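Local coordinates for protein heat-inducible transcription repressor hrcA homolog (Thermotoga maritima, PDB 1STZ) that probably binds DNA and represses the class I heat shock operons, grpE-dnaK-dnaJ and groELS, keeping them from induction, at residues L103-F108 and F321-N326; E117-L122 and S329-S334. One frame throughout, in Å; residues are numbered along the deposited sequence.

Interaction 1. Residues L103-F108 and F321-N326; sequences LAVETF and FEYILN
Val105 lies against the Tyr323 ring, its CG1 over one face and offset toward the rim in a CH-pi contact. This methyl is 4.1 Å from the ring centroid and 21° off the normal, while the other methyl, CG2, reaches ring atom CD2 of Tyr323 at 3.7 Å. With CG anti to the backbone N (chi1 -169°), Tyr323 extends from its helix past Val105 to Glu106. There the two side chains run roughly perpendicular, and Tyr323 OH is 3.5 Å from Glu106 CA. No direct hydrogen bond joins the segments, but a water in the plane of the ring links them: it is 2.5 Å from Tyr323 OH and donates to Phe108 O at 2.8 Å and, over a longer distance, to Glu106 O. Tyr323 also has a cation-pi partner in Arg327, and Gly215 of the second subunit packs on it. Thr107 OG1 donates to Ala104 O at 2.7 Å, nearly in line with the C=O bond, and Thr107 N bonds to the same oxygen. This is aromatic-aliphatic packing of the short, weakly bonded helix 103-106 on the C-terminal helix 314-334, beside a subunit interface.

Interaction 2. Residues E117-L122 and S329-S334; sequences EKVLFL and SEYFTS
Tyr331, with CG anti to the backbone N (chi1 177°), and Phe332, whose CG lies beside its own N (chi1 -80°), send their rings from successive positions of one helix toward the other, where Tyr331 meets Val119 and Phe332 meets Leu120. Val119 CG2 sits almost squarely over the centre of the Tyr331 ring, 3.8 Å from its centroid and 12° off the normal, as a CH-pi contact. Next to it, Leu120 crosses Phe332 at about a right angle and touches it with one branch, CD2 being 3.7 Å from Phe332 CE1. The rings also brace each other: Phe332 CD1 lies at the edge of the Tyr331 ring, in its plane, and Tyr331 CD2 stands over a face of Phe332. Beyond the apolar layer, Tyr331 OH is hydrogen-bonded to the backbone O of Phe168, and the Phe168 ring meets Phe332 edge-to-face. Replacing Tyr331 with an alanine would probably leave a gap beside Val119 CG2, remove a lateral support of the Phe332 ring and deprive Phe168 O of its hydroxyl partner. Such paired aliphatic-aromatic contacts form a buried helix-helix interface, consistent with the GAF-like fold of the family, and Tyr294 of strand 287-296 also meets Phe332.

Overall arrangement
Both interactions draw on the long helix 314-334, which meets helix 103-106 in interaction 1 and, nearer its C-terminal end, helix 116-131 in interaction 2. Their centres are about 12 Å apart, and they touch directly where Phe108 CE1 packs 3.7 Å from Leu122 C. Along the chain the order is 103-108, 117-122, 321-326, 329-334, so the segments of the two contacts alternate. Between the paired segments come over 200 residues, including the five-stranded antiparallel sheet of order 2-1-5-4-3. The general lesson is that one terminal helix can gather distant parts of a sequence: here helices 103-106 and 116-131 are brought against the last helix of the chain, with other subunits packing nearby.

Interaction 1. Residues L103-F108 and F321-N326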
# COMPACT_ATOMS: atom_id res chain seq x y z
N LEU A 103 -9.27 -2.98 3.92
CA LEU A 103 -7.92 -3.34 3.55
C LEU A 103 -7.08 -2.10 3.24
O LEU A 103 -5.94 -1.98 3.69
CB LEU A 103 -7.96 -4.27 2.32
CG LEU A 103 -7.24 -5.62 2.25
CD1 LEU A 103 -6.16 -5.58 1.21
CD2 LEU A 103 -6.67 -6.10 3.57
N ALA A 104 -7.67 -1.19 2.47
CA ALA A 104 -6.94 -0.02 1.99
C ALA A 104 -6.42 0.84 3.14
O ALA A 104 -5.25 1.22 3.16
CB ALA A 104 -7.82 0.80 1.08
N VAL A 105 -7.29 1.13 4.11
CA VAL A 105 -6.91 1.99 5.21
C VAL A 105 -5.92 1.29 6.16
O VAL A 105 -5.08 1.94 6.76
CB VAL A 105 -8.13 2.57 5.96
CG1 VAL A 105 -8.72 1.57 6.95
CG2 VAL A 105 -7.73 3.84 6.65
N GLU A 106 -6.01 -0.04 6.25
CA GLU A 106 -5.09 -0.81 7.10
C GLU A 106 -3.64 -0.81 6.58
O GLU A 106 -2.74 -1.20 7.33
CB GLU A 106 -5.56 -2.25 7.26
CG GLU A 106 -6.82 -2.41 8.11
CD GLU A 106 -7.25 -3.87 8.20
OE1 GLU A 106 -8.48 -4.13 8.30
OE2 GLU A 106 -6.35 -4.76 8.14
N THR A 107 -3.42 -0.36 5.34
CA THR A 107 -2.06 -0.16 4.84
C THR A 107 -1.35 1.02 5.48
O THR A 107 -0.14 1.19 5.28
CB THR A 107 -1.99 -0.00 3.31
OG1 THR A 107 -2.57 1.26 2.91
CG2 THR A 107 -2.77 -1.11 2.59
N PHE A 108 -2.08 1.84 6.22
CA PHE A 108 -1.43 2.96 6.88
C PHE A 108 -0.42 2.43 7.88
O PHE A 108 -0.71 1.57 8.70
CB PHE A 108 -2.41 3.88 7.59
CG PHE A 108 -1.74 5.08 8.20
CD1 PHE A 108 -1.28 6.11 7.41
CD2 PHE A 108 -1.52 5.15 9.56
CE1 PHE A 108 -0.64 7.22 7.96
CE2 PHE A 108 -0.87 6.29 10.13
CZ PHE A 108 -0.44 7.30 9.32
N PHE A 321 -11.77 7.78 8.63
CA PHE A 321 -11.39 8.93 9.45
C PHE A 321 -11.06 8.44 10.83
O PHE A 321 -10.00 8.74 11.35
CB PHE A 321 -12.52 9.93 9.49
CG PHE A 321 -12.19 11.25 10.15
CD1 PHE A 321 -11.71 12.30 9.40
CD2 PHE A 321 -12.49 11.47 11.49
CE1 PHE A 321 -11.48 13.54 9.98
CE2 PHE A 321 -12.25 12.71 12.09
CZ PHE A 321 -11.73 13.74 11.33
N GLU A 322 -11.95 7.64 11.39
CA GLU A 322 -11.71 7.06 12.69
C GLU A 322 -10.43 6.19 12.76
O GLU A 322 -9.67 6.29 13.73
CB GLU A 322 -12.93 6.25 13.13
CG GLU A 322 -12.77 5.74 14.55
CD GLU A 322 -13.97 4.97 15.09
OE1 GLU A 322 -14.58 4.17 14.35
OE2 GLU A 322 -14.26 5.15 16.29
N TYR A 323 -10.20 5.32 11.78
CA TYR A 323 -8.97 4.51 11.76
C TYR A 323 -7.71 5.38 11.80
O TYR A 323 -6.83 5.14 12.62
CB TYR A 323 -8.92 3.60 10.54
CG TYR A 323 -7.84 2.54 10.56
CD1 TYR A 323 -8.08 1.28 11.10
CD2 TYR A 323 -6.58 2.79 10.02
CE1 TYR A 323 -7.10 0.31 11.11
CE2 TYR A 323 -5.60 1.82 10.03
CZ TYR A 323 -5.86 0.59 10.57
OH TYR A 323 -4.87 -0.36 10.56
N ILE A 324 -7.64 6.39 10.95
CA ILE A 324 -6.44 7.22 10.82
C ILE A 324 -6.21 8.05 12.07
O ILE A 324 -5.07 8.17 12.53
CB ILE A 324 -6.49 8.13 9.55
CG1 ILE A 324 -5.99 7.39 8.33
CG2 ILE A 324 -5.50 9.30 9.65
CD1 ILE A 324 -6.93 6.53 7.75
N LEU A 325 -7.27 8.65 12.60
CA LEU A 325 -7.18 9.39 13.84
C LEU A 325 -6.64 8.51 14.95
O LEU A 325 -5.78 8.95 15.68
CB LEU A 325 -8.52 9.95 14.29
CG LEU A 325 -8.83 11.45 14.17
CD1 LEU A 325 -9.95 11.73 15.09
CD2 LEU A 325 -7.66 12.34 14.48
N ASN A 326 -7.18 7.31 15.11
CA ASN A 326 -6.67 6.36 16.11
C ASN A 326 -5.18 6.02 15.88
O ASN A 326 -4.44 5.81 16.83
CB ASN A 326 -7.47 5.07 16.12
CG ASN A 326 -8.85 5.23 16.74
OD1 ASN A 326 -9.16 6.23 17.39
ND2 ASN A 326 -9.70 4.23 16.55
O HOH W 1 -2.46 0.08 10.29

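Interaction 2. Residues E117-L122 and S329-S334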
# COMPACT_ATOMS: atom_id res chain seq x y z
N GLU A 117 6.24 15.13 11.20
CA GLU A 117 5.74 15.83 10.02
C GLU A 117 5.42 14.85 8.89
O GLU A 117 4.37 14.96 8.25
CB GLU A 117 6.75 16.90 9.56
CG GLU A 117 6.39 17.65 8.28
CD GLU A 117 5.09 18.45 8.37
OE1 GLU A 117 4.48 18.69 7.31
OE2 GLU A 117 4.68 18.83 9.50
N LYS A 118 6.31 13.89 8.67
CA LYS A 118 6.09 12.86 7.67
C LYS A 118 4.90 11.94 8.04
O LYS A 118 4.17 11.46 7.16
CB LYS A 118 7.39 12.06 7.46
CG LYS A 118 7.29 10.94 6.44
CD LYS A 118 7.04 11.47 5.02
CE LYS A 118 7.10 10.33 3.99
NZ LYS A 118 7.55 10.83 2.66
N VAL A 119 4.70 11.70 9.33
CA VAL A 119 3.59 10.87 9.77
C VAL A 119 2.26 11.60 9.49
O VAL A 119 1.33 10.99 9.01
CB VAL A 119 3.66 10.47 11.26
CG1 VAL A 119 2.38 9.77 11.67
CG2 VAL A 119 4.84 9.56 11.51
N LEU A 120 2.20 12.90 9.78
CA LEU A 120 1.02 13.71 9.48
C LEU A 120 0.79 13.78 7.96
O LEU A 120 -0.35 13.76 7.50
CB LEU A 120 1.16 15.12 10.05
CG LEU A 120 1.28 15.25 11.57
CD1 LEU A 120 1.42 16.72 11.98
CD2 LEU A 120 0.12 14.58 12.29
N PHE A 121 1.88 13.88 7.21
CA PHE A 121 1.83 13.92 5.74
C PHE A 121 1.18 12.65 5.17
O PHE A 121 0.32 12.73 4.29
CB PHE A 121 3.24 14.06 5.14
CG PHE A 121 3.25 14.15 3.62
CD1 PHE A 121 3.44 13.02 2.85
CD2 PHE A 121 3.01 15.36 2.98
CE1 PHE A 121 3.42 13.10 1.45
CE2 PHE A 121 3.00 15.45 1.58
CZ PHE A 121 3.20 14.32 0.82
N LEU A 122 1.60 11.49 5.67
CA LEU A 122 1.06 10.23 5.20
C LEU A 122 -0.40 10.06 5.58
O LEU A 122 -1.19 9.61 4.77
CB LEU A 122 1.87 9.05 5.73
CG LEU A 122 3.28 8.96 5.16
CD1 LEU A 122 4.14 8.04 6.02
CD2 LEU A 122 3.24 8.48 3.71
N SER A 329 -3.10 9.08 17.04
CA SER A 329 -3.02 9.04 18.50
C SER A 329 -2.01 8.00 18.95
O SER A 329 -1.27 8.22 19.90
CB SER A 329 -4.39 8.74 19.13
OG SER A 329 -5.21 9.88 18.98
N GLU A 330 -1.96 6.87 18.25
CA GLU A 330 -1.01 5.81 18.60
C GLU A 330 0.43 6.25 18.37
O GLU A 330 1.30 6.02 19.23
CB GLU A 330 -1.25 4.57 17.77
CG GLU A 330 -1.72 3.38 18.56
CD GLU A 330 -2.36 2.35 17.64
OE1 GLU A 330 -3.49 1.92 17.95
OE2 GLU A 330 -1.73 2.00 16.60
N TYR A 331 0.70 6.84 17.19
CA TYR A 331 2.01 7.36 16.91
C TYR A 331 2.42 8.41 17.98
O TYR A 331 3.48 8.31 18.58
CB TYR A 331 2.14 7.96 15.49
CG TYR A 331 3.53 8.55 15.32
CD1 TYR A 331 4.61 7.75 14.94
CD2 TYR A 331 3.78 9.86 15.65
CE1 TYR A 331 5.90 8.28 14.85
CE2 TYR A 331 5.06 10.40 15.57
CZ TYR A 331 6.12 9.61 15.17
OH TYR A 331 7.38 10.18 15.10
N PHE A 332 1.58 9.40 18.22
CA PHE A 332 1.95 10.52 19.10
C PHE A 332 2.09 10.09 20.57
O PHE A 332 2.99 10.56 21.28
CB PHE A 332 1.04 11.73 18.88
CG PHE A 332 1.41 12.52 17.68
CD1 PHE A 332 0.92 12.20 16.42
CD2 PHE A 332 2.35 13.54 17.78
CE1 PHE A 332 1.33 12.89 15.31
CE2 PHE A 332 2.75 14.26 16.67
CZ PHE A 332 2.25 13.94 15.43
N THR A 333 1.25 9.14 20.97
CA THR A 333 1.24 8.60 22.32
C THR A 333 2.41 7.66 22.60
O THR A 333 2.91 7.61 23.73
CB THR A 333 -0.08 7.83 22.60
OG1 THR A 333 -1.19 8.72 22.54
CG2 THR A 333 -0.14 7.29 24.04
N SER A 334 2.82 6.87 21.61
CA SER A 334 3.91 5.92 21.78
C SER A 334 5.24 6.67 21.75
O SER A 334 6.21 6.26 22.34
CB SER A 334 3.89 4.84 20.70
OG SER A 334 4.22 5.38 19.44